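Local coordinates for protein DNA alpha-glucosyltransferase (Enterobacteria phage T4, PDB 1XV5) that is a phage glucosyltransferase of the GT-B fold, built from two domains that each carry a parallel beta sheet, and holds uridine-5'-diphosphate, at residues 206-216 with 240-251. Numbering follows the deposited sequence.
With UDP (uridine-5'-diphosphate), chain C.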
# COMPACT_ATOMS: atom_id res chain seq x y z
N THR A 206 -9.70 3.41 -7.21
CA THR A 206 -9.88 3.91 -8.56
C THR A 206 -8.75 4.75 -9.15
O THR A 206 -8.87 5.97 -9.30
CB THR A 206 -11.22 4.67 -8.68
OG1 THR A 206 -12.26 3.89 -8.07
CG2 THR A 206 -11.58 4.89 -10.15
N THR A 207 -7.65 4.08 -9.48
CA THR A 207 -6.50 4.71 -10.11
C THR A 207 -6.12 3.70 -11.18
O THR A 207 -5.93 2.53 -10.89
CB THR A 207 -5.36 4.92 -9.10
OG1 THR A 207 -5.77 5.91 -8.15
CG2 THR A 207 -4.11 5.41 -9.81
N THR A 208 -6.02 4.16 -12.42
CA THR A 208 -5.75 3.25 -13.52
C THR A 208 -4.53 2.34 -13.42
O THR A 208 -4.57 1.23 -13.95
CB THR A 208 -5.73 4.01 -14.86
OG1 THR A 208 -4.75 5.05 -14.82
CG2 THR A 208 -7.10 4.64 -15.12
N TRP A 209 -3.46 2.76 -12.75
CA TRP A 209 -2.32 1.86 -12.66
C TRP A 209 -2.57 0.68 -11.72
O TRP A 209 -1.73 -0.21 -11.61
CB TRP A 209 -1.01 2.58 -12.27
CG TRP A 209 -0.97 3.34 -10.98
CD1 TRP A 209 -1.12 4.69 -10.82
CD2 TRP A 209 -0.63 2.82 -9.68
NE1 TRP A 209 -0.88 5.04 -9.51
CE2 TRP A 209 -0.58 3.91 -8.79
CE3 TRP A 209 -0.35 1.53 -9.19
CZ2 TRP A 209 -0.27 3.76 -7.43
CZ3 TRP A 209 -0.04 1.39 -7.84
CH2 TRP A 209 -0.00 2.50 -6.98
N LYS A 210 -3.72 0.67 -11.06
CA LYS A 210 -4.08 -0.42 -10.17
C LYS A 210 -4.64 -1.56 -11.01
O LYS A 210 -4.91 -2.65 -10.50
CB LYS A 210 -5.12 0.03 -9.14
CG LYS A 210 -4.61 1.05 -8.13
CD LYS A 210 -3.64 0.43 -7.12
CE LYS A 210 -3.22 1.47 -6.08
NZ LYS A 210 -2.30 0.94 -5.03
N GLY A 211 -4.85 -1.29 -12.29
CA GLY A 211 -5.34 -2.30 -13.22
C GLY A 211 -6.80 -2.73 -13.18
O GLY A 211 -7.10 -3.87 -13.52
N PHE A 212 -7.72 -1.85 -12.79
CA PHE A 212 -9.11 -2.27 -12.76
C PHE A 212 -9.70 -2.49 -14.15
O PHE A 212 -10.56 -3.35 -14.33
CB PHE A 212 -9.98 -1.30 -11.93
CG PHE A 212 -9.98 0.13 -12.42
CD1 PHE A 212 -9.11 1.06 -11.86
CD2 PHE A 212 -10.87 0.54 -13.40
CE1 PHE A 212 -9.14 2.40 -12.27
CE2 PHE A 212 -10.91 1.87 -13.82
CZ PHE A 212 -10.04 2.80 -13.25
N TYR A 213 -9.23 -1.74 -15.15
CA TYR A 213 -9.76 -1.93 -16.50
C TYR A 213 -9.43 -3.33 -16.99
O TYR A 213 -10.21 -3.95 -17.71
CB TYR A 213 -9.18 -0.91 -17.48
CG TYR A 213 -9.86 0.43 -17.43
CD1 TYR A 213 -9.16 1.58 -17.09
CD2 TYR A 213 -11.22 0.54 -17.72
CE1 TYR A 213 -9.80 2.82 -17.03
CE2 TYR A 213 -11.87 1.78 -17.66
CZ TYR A 213 -11.15 2.91 -17.31
OH TYR A 213 -11.79 4.14 -17.25
N GLN A 214 -8.26 -3.83 -16.61
CA GLN A 214 -7.83 -5.16 -17.02
C GLN A 214 -8.69 -6.23 -16.36
O GLN A 214 -8.90 -7.31 -16.93
CB GLN A 214 -6.35 -5.36 -16.69
CG GLN A 214 -5.41 -4.61 -17.66
CD GLN A 214 -5.50 -3.09 -17.56
OE1 GLN A 214 -5.37 -2.38 -18.56
NE2 GLN A 214 -5.71 -2.58 -16.35
N MET A 215 -9.22 -5.94 -15.17
CA MET A 215 -10.08 -6.89 -14.48
C MET A 215 -11.43 -6.95 -15.21
O MET A 215 -11.98 -8.03 -15.43
CB MET A 215 -10.29 -6.46 -13.02
CG MET A 215 -10.95 -7.53 -12.15
SD MET A 215 -9.90 -8.99 -11.94
CE MET A 215 -11.11 -10.21 -11.44
N PHE A 216 -11.96 -5.78 -15.59
CA PHE A 216 -13.22 -5.73 -16.32
C PHE A 216 -13.07 -6.52 -17.61
O PHE A 216 -13.97 -7.26 -18.01
CB PHE A 216 -13.59 -4.28 -16.68
CG PHE A 216 -14.16 -3.49 -15.53
CD1 PHE A 216 -15.31 -3.91 -14.87
CD2 PHE A 216 -13.57 -2.29 -15.15
CE1 PHE A 216 -15.86 -3.15 -13.84
CE2 PHE A 216 -14.12 -1.52 -14.12
CZ PHE A 216 -15.26 -1.95 -13.47
N ALA A 240 -12.21 9.63 -12.45
CA ALA A 240 -11.64 8.42 -13.03
C ALA A 240 -12.70 7.32 -13.07
O ALA A 240 -12.79 6.57 -14.05
CB ALA A 240 -10.43 7.96 -12.22
N PHE A 241 -13.51 7.22 -12.03
CA PHE A 241 -14.54 6.19 -12.01
C PHE A 241 -15.60 6.47 -13.07
O PHE A 241 -16.11 5.56 -13.71
CB PHE A 241 -15.22 6.11 -10.63
CG PHE A 241 -16.13 4.92 -10.50
CD1 PHE A 241 -15.61 3.68 -10.15
CD2 PHE A 241 -17.48 5.02 -10.82
CE1 PHE A 241 -16.42 2.54 -10.13
CE2 PHE A 241 -18.30 3.90 -10.81
CZ PHE A 241 -17.77 2.65 -10.46
N ILE A 242 -15.94 7.75 -13.25
CA ILE A 242 -16.95 8.13 -14.23
C ILE A 242 -16.58 7.66 -15.63
O ILE A 242 -17.45 7.37 -16.46
CB ILE A 242 -17.16 9.66 -14.22
CG1 ILE A 242 -17.78 10.08 -12.88
CG2 ILE A 242 -18.05 10.10 -15.38
CD1 ILE A 242 -17.81 11.57 -12.64
N ALA A 243 -15.28 7.57 -15.90
CA ALA A 243 -14.80 7.15 -17.21
C ALA A 243 -15.25 5.73 -17.55
O ALA A 243 -15.42 5.40 -18.72
CB ALA A 243 -13.28 7.23 -17.26
N ILE A 244 -15.45 4.90 -16.53
CA ILE A 244 -15.88 3.53 -16.75
C ILE A 244 -17.24 3.46 -17.45
O ILE A 244 -17.40 2.75 -18.44
CB ILE A 244 -15.96 2.76 -15.41
CG1 ILE A 244 -14.57 2.74 -14.76
CG2 ILE A 244 -16.47 1.35 -15.65
CD1 ILE A 244 -14.57 2.23 -13.32
N LYS A 245 -18.21 4.20 -16.92
CA LYS A 245 -19.55 4.22 -17.51
C LYS A 245 -19.49 4.83 -18.91
O LYS A 245 -20.13 4.33 -19.83
CB LYS A 245 -20.50 5.05 -16.64
CG LYS A 245 -21.88 5.26 -17.27
CD LYS A 245 -22.77 6.13 -16.40
CE LYS A 245 -24.08 6.48 -17.11
NZ LYS A 245 -24.88 5.27 -17.48
N GLU A 246 -18.73 5.90 -19.05
CA GLU A 246 -18.58 6.57 -20.34
C GLU A 246 -18.08 5.60 -21.40
O GLU A 246 -18.46 5.71 -22.57
CB GLU A 246 -17.62 7.76 -20.21
CG GLU A 246 -18.17 8.92 -19.40
CD GLU A 246 -17.17 10.05 -19.23
OE1 GLU A 246 -17.57 11.13 -18.74
OE2 GLU A 246 -15.99 9.87 -19.58
N LYS A 247 -17.25 4.65 -21.00
CA LYS A 247 -16.71 3.69 -21.95
C LYS A 247 -17.67 2.53 -22.20
O LYS A 247 -17.38 1.62 -22.98
CB LYS A 247 -15.35 3.17 -21.47
CG LYS A 247 -14.34 4.29 -21.29
CD LYS A 247 -12.92 3.86 -21.62
CE LYS A 247 -12.39 2.82 -20.67
NZ LYS A 247 -10.97 2.49 -20.96
N GLY A 248 -18.82 2.57 -21.53
CA GLY A 248 -19.82 1.54 -21.71
C GLY A 248 -19.55 0.22 -21.01
O GLY A 248 -20.12 -0.81 -21.38
N ILE A 249 -18.69 0.24 -20.00
CA ILE A 249 -18.37 -0.98 -19.27
C ILE A 249 -19.47 -1.28 -18.26
O ILE A 249 -19.79 -0.45 -17.42
CB ILE A 249 -17.02 -0.85 -18.53
CG1 ILE A 249 -15.88 -0.77 -19.54
CG2 ILE A 249 -16.81 -2.05 -17.60
CD1 ILE A 249 -14.54 -0.45 -18.92
N PRO A 250 -20.08 -2.47 -18.34
CA PRO A 250 -21.15 -2.85 -17.41
C PRO A 250 -20.64 -3.15 -16.00
O PRO A 250 -19.54 -3.66 -15.82
CB PRO A 250 -21.76 -4.07 -18.08
CG PRO A 250 -20.57 -4.72 -18.71
CD PRO A 250 -19.84 -3.55 -19.32
N TYR A 251 -21.46 -2.81 -15.01
CA TYR A 251 -21.12 -3.06 -13.62
C TYR A 251 -22.29 -2.69 -12.72
O TYR A 251 -23.20 -1.97 -13.13
CB TYR A 251 -19.88 -2.25 -13.21
CG TYR A 251 -20.10 -0.75 -13.18
CD1 TYR A 251 -20.73 -0.14 -12.10
CD2 TYR A 251 -19.70 0.05 -14.25
CE1 TYR A 251 -20.96 1.24 -12.08
CE2 TYR A 251 -19.92 1.42 -14.25
CZ TYR A 251 -20.56 2.01 -13.17
OH TYR A 251 -20.79 3.37 -13.18
N1 UDP C . -7.71 -0.59 1.82
C2 UDP C . -8.80 -0.69 2.67
N3 UDP C . -9.98 -0.23 2.15
C4 UDP C . -10.18 0.30 0.89
C5 UDP C . -9.01 0.36 0.07
C6 UDP C . -7.84 -0.07 0.56
O2 UDP C . -8.72 -1.16 3.79
O4 UDP C . -11.31 0.67 0.56
C1' UDP C . -6.41 -1.04 2.33
C2' UDP C . -5.77 -2.16 1.53
O2' UDP C . -6.31 -3.42 1.87
C3' UDP C . -4.31 -1.98 1.93
C4' UDP C . -4.18 -0.46 1.93
O4' UDP C . -5.51 0.04 2.24
O3' UDP C . -4.12 -2.48 3.25
C5' UDP C . -3.71 0.14 0.62
O5' UDP C . -2.30 -0.02 0.49
PA UDP C . -1.61 -0.50 -0.87
O1A UDP C . -0.16 -0.53 -0.58
O2A UDP C . -2.29 -1.73 -1.35
O3A UDP C . -1.93 0.68 -1.96
PB UDP C . -2.11 2.30 -1.81
O1B UDP C . -1.55 2.91 -3.04
O2B UDP C . -3.52 2.56 -1.45
O3B UDP C . -1.18 2.69 -0.58
O HOH W 1 -10.61 5.71 -15.46
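With CG turned opposite the carbonyl carbon (chi1 -78°), F216 points from helix 212-216 toward 240-251; Y213, turned the same way (chi1 -81°), leaves across that segment, and its hydroxyl end comes near. I249 meets both rings. Its CG2 sits over one face of F216, 3.8 Å from the ring centroid, a CH-pi contact, while its CD1 reaches the edge of the Y213 ring, 3.7 Å from CD2. A beta-branched isoleucine suits this place because its two branches serve two rings at once.

Y213 is sandwiched: F212 CE2 lies over the centre of one face, and K247, coming from the opposite direction, lays NZ off-centre over the other. The lysine chain, bent at chi2 and chi3, brings NZ to 3.7 Å from the Y213 ring centroid, a cation-pi contact. The hydroxyl leans on A243, whose methyl is small enough to let OH within 3.4 Å of CB, and shares a water with A240 O, which accepts a bond from it. Deeper in, I244 CD1 fills the corner between F212 CE2 (3.7 Å) and F216 CE2, and M232 of strand 229-233 backs both phenylalanines. At the other end T206 CG2 rests on N and CB of F241 while its OG1 bonds to E236 O.

The axes of helix 212-216 and helix 240-246 run 26° from parallel, consecutive helices of a Rossmann-like beta-alpha-beta domain. K210, just before helix 212-216, bonds through NZ to UDP O1B (2.9 Å) and pairs with E307, so pocket lysine and packing share one segment. The chemistry is apolar inside; at the outer edge K247 adds charge-to-ring attraction, and the water couples Y213 OH to A240 O.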